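Extracellular subtilisin-like serine proteinase (Vibrio sp. PA-44, PDB 1SH7) probably cleaves peptide bonds as a cold-adapted, calcium-binding, subtilisin-like serine endopeptidase of the proteinase K-like branch. Local coordinates at residues T246-V258 against N266-E278. Numbering follows the deposited sequence.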
loop_
_atom_site.group_PDB
_atom_site.type_symbol
_atom_site.label_atom_id
_atom_site.label_comp_id
_atom_site.label_asym_id
_atom_site.label_seq_id
_atom_site.Cartn_x
_atom_site.Cartn_y
_atom_site.Cartn_z
ATOM N N THR A 246 -9.217 8.266 -4.488
ATOM C CA THR A 246 -9.733 8.170 -3.130
ATOM C C THR A 246 -11.246 7.902 -3.129
ATOM O O THR A 246 -11.722 6.992 -2.435
ATOM C CB THR A 246 -9.415 9.445 -2.363
ATOM O OG1 THR A 246 -7.991 9.511 -2.152
ATOM C CG2 THR A 246 -10.081 9.447 -0.971
ATOM N N GLY A 247 -11.987 8.677 -3.915
ATOM C CA GLY A 247 -13.425 8.506 -4.019
ATOM C C GLY A 247 -13.829 7.093 -4.413
ATOM O O GLY A 247 -14.803 6.560 -3.914
ATOM N N LEU A 248 -13.086 6.515 -5.343
ATOM C CA LEU A 248 -13.389 5.222 -5.892
ATOM C C LEU A 248 -13.007 4.095 -4.903
ATOM O O LEU A 248 -13.731 3.113 -4.777
ATOM C CB LEU A 248 -12.615 5.086 -7.192
ATOM C CG LEU A 248 -13.255 4.558 -8.447
ATOM C CD1 LEU A 248 -14.607 5.119 -8.685
ATOM C CD2 LEU A 248 -12.289 4.858 -9.617
ATOM N N LEU A 249 -11.869 4.206 -4.233
ATOM C CA LEU A 249 -11.531 3.280 -3.142
ATOM C C LEU A 249 -12.637 3.224 -2.087
ATOM O O LEU A 249 -13.005 2.155 -1.580
ATOM C CB LEU A 249 -10.198 3.702 -2.482
ATOM C CG LEU A 249 -8.932 3.354 -3.272
ATOM C CD1 LEU A 249 -7.712 4.013 -2.618
ATOM C CD2 LEU A 249 -8.768 1.779 -3.436
ATOM N N ASN A 250 -13.161 4.394 -1.740
ATOM C CA ASN A 250 -14.293 4.511 -0.840
ATOM C C ASN A 250 -15.602 3.941 -1.346
ATOM O O ASN A 250 -16.263 3.190 -0.644
ATOM C CB ASN A 250 -14.531 5.987 -0.511
ATOM C CG ASN A 250 -13.701 6.456 0.641
ATOM O OD1 ASN A 250 -14.012 6.153 1.797
ATOM N ND2 ASN A 250 -12.642 7.203 0.347
ATOM N N SER A 251 -15.987 4.303 -2.551
ATOM C CA SER A 251 -17.294 3.901 -3.082
ATOM C C SER A 251 -17.326 2.438 -3.444
ATOM O O SER A 251 -18.381 1.825 -3.340
ATOM C CB SER A 251 -17.748 4.787 -4.267
ATOM O OG SER A 251 -16.808 4.800 -5.305
ATOM N N ARG A 252 -16.194 1.865 -3.812
ATOM C CA ARG A 252 -16.105 0.433 -4.130
ATOM C C ARG A 252 -15.882 -0.492 -2.914
ATOM O O ARG A 252 -16.059 -1.724 -3.031
ATOM C CB ARG A 252 -15.013 0.183 -5.148
ATOM C CG ARG A 252 -15.318 0.773 -6.507
ATOM C CD ARG A 252 -14.231 0.626 -7.506
ATOM N NE ARG A 252 -14.727 1.029 -8.830
ATOM C CZ ARG A 252 -14.017 1.005 -9.943
ATOM N NH1 ARG A 252 -12.745 0.619 -9.918
ATOM N NH2 ARG A 252 -14.598 1.359 -11.093
ATOM N N ALA A 253 -15.542 0.070 -1.756
ATOM C CA ALA A 253 -15.159 -0.729 -0.604
ATOM C C ALA A 253 -16.368 -1.501 -0.097
ATOM O O ALA A 253 -17.493 -1.046 -0.196
ATOM C CB ALA A 253 -14.612 0.137 0.539
ATOM N N SER A 254 -16.099 -2.658 0.459
ATOM C CA SER A 254 -17.089 -3.473 1.178
ATOM C C SER A 254 -17.388 -2.864 2.535
ATOM O O SER A 254 -16.468 -2.509 3.284
ATOM C CB SER A 254 -16.552 -4.898 1.361
ATOM O OG SER A 254 -16.157 -5.452 0.129
ATOM N N GLU A 255 -18.666 -2.700 2.841
ATOM C CA GLU A 255 -19.105 -2.003 4.063
ATOM C C GLU A 255 -19.536 -2.949 5.175
ATOM O O GLU A 255 -20.179 -3.953 4.913
ATOM C CB GLU A 255 -20.328 -1.128 3.774
ATOM C CG GLU A 255 -20.102 -0.080 2.714
ATOM C CD GLU A 255 -21.380 0.744 2.411
ATOM O OE1 GLU A 255 -21.227 1.945 2.134
ATOM O OE2 GLU A 255 -22.518 0.212 2.444
ATOM N N ASN A 256 -19.225 -2.584 6.419
ATOM C CA ASN A 256 -19.724 -3.283 7.601
ATOM C C ASN A 256 -19.360 -4.762 7.686
ATOM O O ASN A 256 -20.119 -5.541 8.261
ATOM C CB ASN A 256 -21.239 -3.125 7.720
ATOM C CG ASN A 256 -21.632 -1.689 7.896
ATOM O OD1 ASN A 256 -22.398 -1.135 7.099
ATOM N ND2 ASN A 256 -21.099 -1.065 8.941
ATOM N N LYS A 257 -18.187 -5.118 7.159
ATOM C CA LYS A 257 -17.663 -6.504 7.250
ATOM C C LYS A 257 -16.702 -6.752 8.423
ATOM O O LYS A 257 -16.497 -7.915 8.850
ATOM C CB LYS A 257 -16.952 -6.920 5.960
ATOM C CG LYS A 257 -17.688 -6.549 4.718
ATOM C CD LYS A 257 -19.029 -7.235 4.641
ATOM C CE LYS A 257 -19.685 -6.870 3.343
ATOM N NZ LYS A 257 -21.072 -7.451 3.211
ATOM N N VAL A 258 -16.107 -5.681 8.931
ATOM C CA VAL A 258 -14.984 -5.767 9.863
ATOM C C VAL A 258 -15.485 -5.699 11.300
ATOM O O VAL A 258 -16.369 -4.914 11.587
ATOM C CB VAL A 258 -13.961 -4.606 9.589
ATOM C CG1 VAL A 258 -12.732 -4.683 10.571
ATOM C CG2 VAL A 258 -13.517 -4.591 8.138
ATOM N N ASN A 266 -16.144 1.557 8.781
ATOM C CA ASN A 266 -16.197 0.141 8.509
ATOM C C ASN A 266 -16.160 -0.129 6.986
ATOM O O ASN A 266 -17.158 -0.504 6.379
ATOM C CB ASN A 266 -17.430 -0.467 9.199
ATOM C CG ASN A 266 -17.254 -1.933 9.514
ATOM O OD1 ASN A 266 -17.749 -2.448 10.548
ATOM N ND2 ASN A 266 -16.587 -2.629 8.625
ATOM N N LYS A 267 -14.989 0.117 6.396
ATOM C CA LYS A 267 -14.728 -0.110 4.987
ATOM C C LYS A 267 -13.531 -1.026 4.814
ATOM O O LYS A 267 -12.501 -0.798 5.398
ATOM C CB LYS A 267 -14.449 1.200 4.267
ATOM C CG LYS A 267 -15.665 2.181 4.270
ATOM C CD LYS A 267 -15.423 3.306 3.279
ATOM C CE LYS A 267 -16.443 4.458 3.434
ATOM N NZ LYS A 267 -16.259 5.275 4.675
ATOM N N LEU A 268 -13.700 -2.058 3.996
ATOM C CA LEU A 268 -12.668 -3.017 3.696
ATOM C C LEU A 268 -12.359 -2.986 2.186
ATOM O O LEU A 268 -13.269 -2.944 1.328
ATOM C CB LEU A 268 -13.144 -4.414 4.111
ATOM C CG LEU A 268 -12.215 -5.604 3.881
ATOM C CD1 LEU A 268 -11.005 -5.476 4.757
ATOM C CD2 LEU A 268 -12.939 -6.931 4.103
ATOM N N LEU A 269 -11.080 -3.052 1.864
ATOM C CA LEU A 269 -10.611 -2.982 0.470
ATOM C C LEU A 269 -11.267 -4.002 -0.415
ATOM O O LEU A 269 -11.405 -5.164 -0.041
ATOM C CB LEU A 269 -9.117 -3.246 0.451
ATOM C CG LEU A 269 -8.123 -2.648 -0.541
ATOM C CD1 LEU A 269 -7.054 -3.619 -0.968
ATOM C CD2 LEU A 269 -8.644 -1.787 -1.676
ATOM N N TYR A 270 -11.658 -3.545 -1.608
ATOM C CA TYR A 270 -12.265 -4.345 -2.648
ATOM C C TYR A 270 -11.620 -3.949 -3.968
ATOM O O TYR A 270 -11.496 -2.776 -4.268
ATOM C CB TYR A 270 -13.775 -4.099 -2.684
ATOM C CG TYR A 270 -14.572 -4.914 -3.666
ATOM C CD1 TYR A 270 -14.848 -6.263 -3.438
ATOM C CD2 TYR A 270 -15.123 -4.313 -4.809
ATOM C CE1 TYR A 270 -15.650 -6.996 -4.330
ATOM C CE2 TYR A 270 -15.900 -5.031 -5.685
ATOM C CZ TYR A 270 -16.167 -6.389 -5.439
ATOM O OH TYR A 270 -16.957 -7.093 -6.323
ATOM N N SER A 271 -11.225 -4.947 -4.747
ATOM C CA SER A 271 -10.291 -4.750 -5.851
ATOM C C SER A 271 -10.980 -4.574 -7.212
ATOM O O SER A 271 -10.311 -4.232 -8.188
ATOM C CB SER A 271 -9.362 -5.955 -5.944
ATOM O OG SER A 271 -10.075 -7.136 -6.322
ATOM N N LEU A 272 -12.284 -4.839 -7.249
ATOM C CA LEU A 272 -13.040 -4.972 -8.481
ATOM C C LEU A 272 -13.891 -3.742 -8.772
ATOM O O LEU A 272 -14.201 -2.968 -7.872
ATOM C CB LEU A 272 -13.930 -6.213 -8.400
ATOM C CG LEU A 272 -13.247 -7.562 -8.133
ATOM C CD1 LEU A 272 -14.274 -8.727 -8.100
ATOM C CD2 LEU A 272 -12.180 -7.791 -9.204
ATOM N N ALA A 273 -14.292 -3.586 -10.030
ATOM C CA ALA A 273 -14.923 -2.355 -10.486
ATOM C C ALA A 273 -16.441 -2.353 -10.309
ATOM O O ALA A 273 -17.172 -2.319 -11.300
ATOM C CB ALA A 273 -14.569 -2.099 -11.970
ATOM N N ASP A 274 -16.916 -2.354 -9.069
ATOM C CA ASP A 274 -18.337 -2.183 -8.784
ATOM C C ASP A 274 -18.562 -1.624 -7.359
ATOM O O ASP A 274 -17.677 -1.738 -6.521
ATOM C CB ASP A 274 -19.107 -3.480 -9.080
ATOM C CG ASP A 274 -18.788 -4.602 -8.116
ATOM O OD1 ASP A 274 -17.804 -5.366 -8.336
ATOM O OD2 ASP A 274 -19.495 -4.791 -7.101
ATOM N N SER A 275 -19.714 -0.988 -7.093
ATOM C CA SER A 275 -19.865 -0.208 -5.839
ATOM C C SER A 275 -20.403 -0.957 -4.598
ATOM O O SER A 275 -21.419 -1.654 -4.660
ATOM C CB SER A 275 -20.675 1.099 -6.013
ATOM O OG SER A 275 -21.284 1.263 -7.277
ATOM N N GLY A 276 -19.728 -0.741 -3.458
ATOM C CA GLY A 276 -20.033 -1.422 -2.215
ATOM C C GLY A 276 -21.226 -0.929 -1.412
ATOM O O GLY A 276 -21.510 -1.487 -0.346
ATOM N N CYS A 277 -21.923 0.107 -1.893
ATOM C CA CYS A 277 -23.175 0.545 -1.256
ATOM C C CYS A 277 -24.317 -0.461 -1.504
ATOM O O CYS A 277 -25.344 -0.394 -0.823
ATOM C CB CYS A 277 -23.588 1.955 -1.738
ATOM S SG CYS A 277 -23.876 2.136 -3.534
ATOM N N GLU A 278 -24.111 -1.404 -2.440
ATOM C CA GLU A 278 -25.205 -2.151 -3.098
ATOM C C GLU A 278 -26.261 -2.904 -2.269
ATOM O O GLU A 278 -27.328 -3.221 -2.806
ATOM C CB GLU A 278 -24.664 -3.079 -4.199
ATOM C CG GLU A 278 -24.607 -2.435 -5.580
ATOM C CD GLU A 278 -25.917 -1.770 -6.019
ATOM O OE1 GLU A 278 -26.980 -1.883 -5.341
ATOM O OE2 GLU A 278 -25.871 -1.110 -7.071
HETATM O O HOH W 1 -12.139 -0.462 -2.238
HETATM O O HOH W 2 -13.068 6.344 4.281
HETATM O O HOH W 3 -16.201 -3.395 5.809
HETATM O O HOH W 4 -13.741 -6.591 0.290
HETATM O O HOH W 5 -20.469 -3.737 0.793
#
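A short antiparallel beta hairpin, strands 254-255 and 267-268, follows helix 242-252 near the C-terminal end of this subtilisin-like catalytic domain. Ser254 and Leu268 form its hydrogen-bonded pair: Ser254 N reaches Leu268 O at 3.0 Å, and Leu268 N returns to Ser254 O at 2.9 Å. The pairing runs on into the loop, where Asn256 N donates to Asn266 O. Leu268 shares its face with Ser254 and packs its CB against Val258 CG2 at 4.0 Å; both residues are buried, and their branched side chains pack against strand 174-179, where Thr179 is the neighbour of each.

Beyond the hairpin the chain doubles back past the end of the helix. Gly276 N donates to Ser251 O at 2.9 Å, and with no side chain Gly276 can bring its CA to 3.3 Å from Ala253 O in a nearly straight CA-H...O contact. The extended Arg252 side chain lies alongside the returning segment, its guanidinium sandwiched between Leu248 CG and Ala273 CA, the latter 3.5 Å over the centre of one face. That leaves its nitrogens to act at the rim, where NH1 forms a salt bridge with Glu236 of helix 219-236.

Tyr270 turns toward the helix end, its ring swung anti to the backbone N (chi1 -177°) with CD2 3.3 Å from Arg252 O, while its OH donates to the syn lone pair of Asp274 OD1. A water bridges Leu249 O and Tyr270 N, and another joins Gly276 O to Glu255 N. Arg14 hydrogen-bonds Arg252 O and Ser254 OG, forms a salt bridge with Asp274 and makes a cation-pi contact with Tyr270. Backbone bonds, bridging waters and a network of contacts centred on Arg14 thus tie the C-terminal segment to the helix, with the nearby charges probably favouring an ionised Asp274.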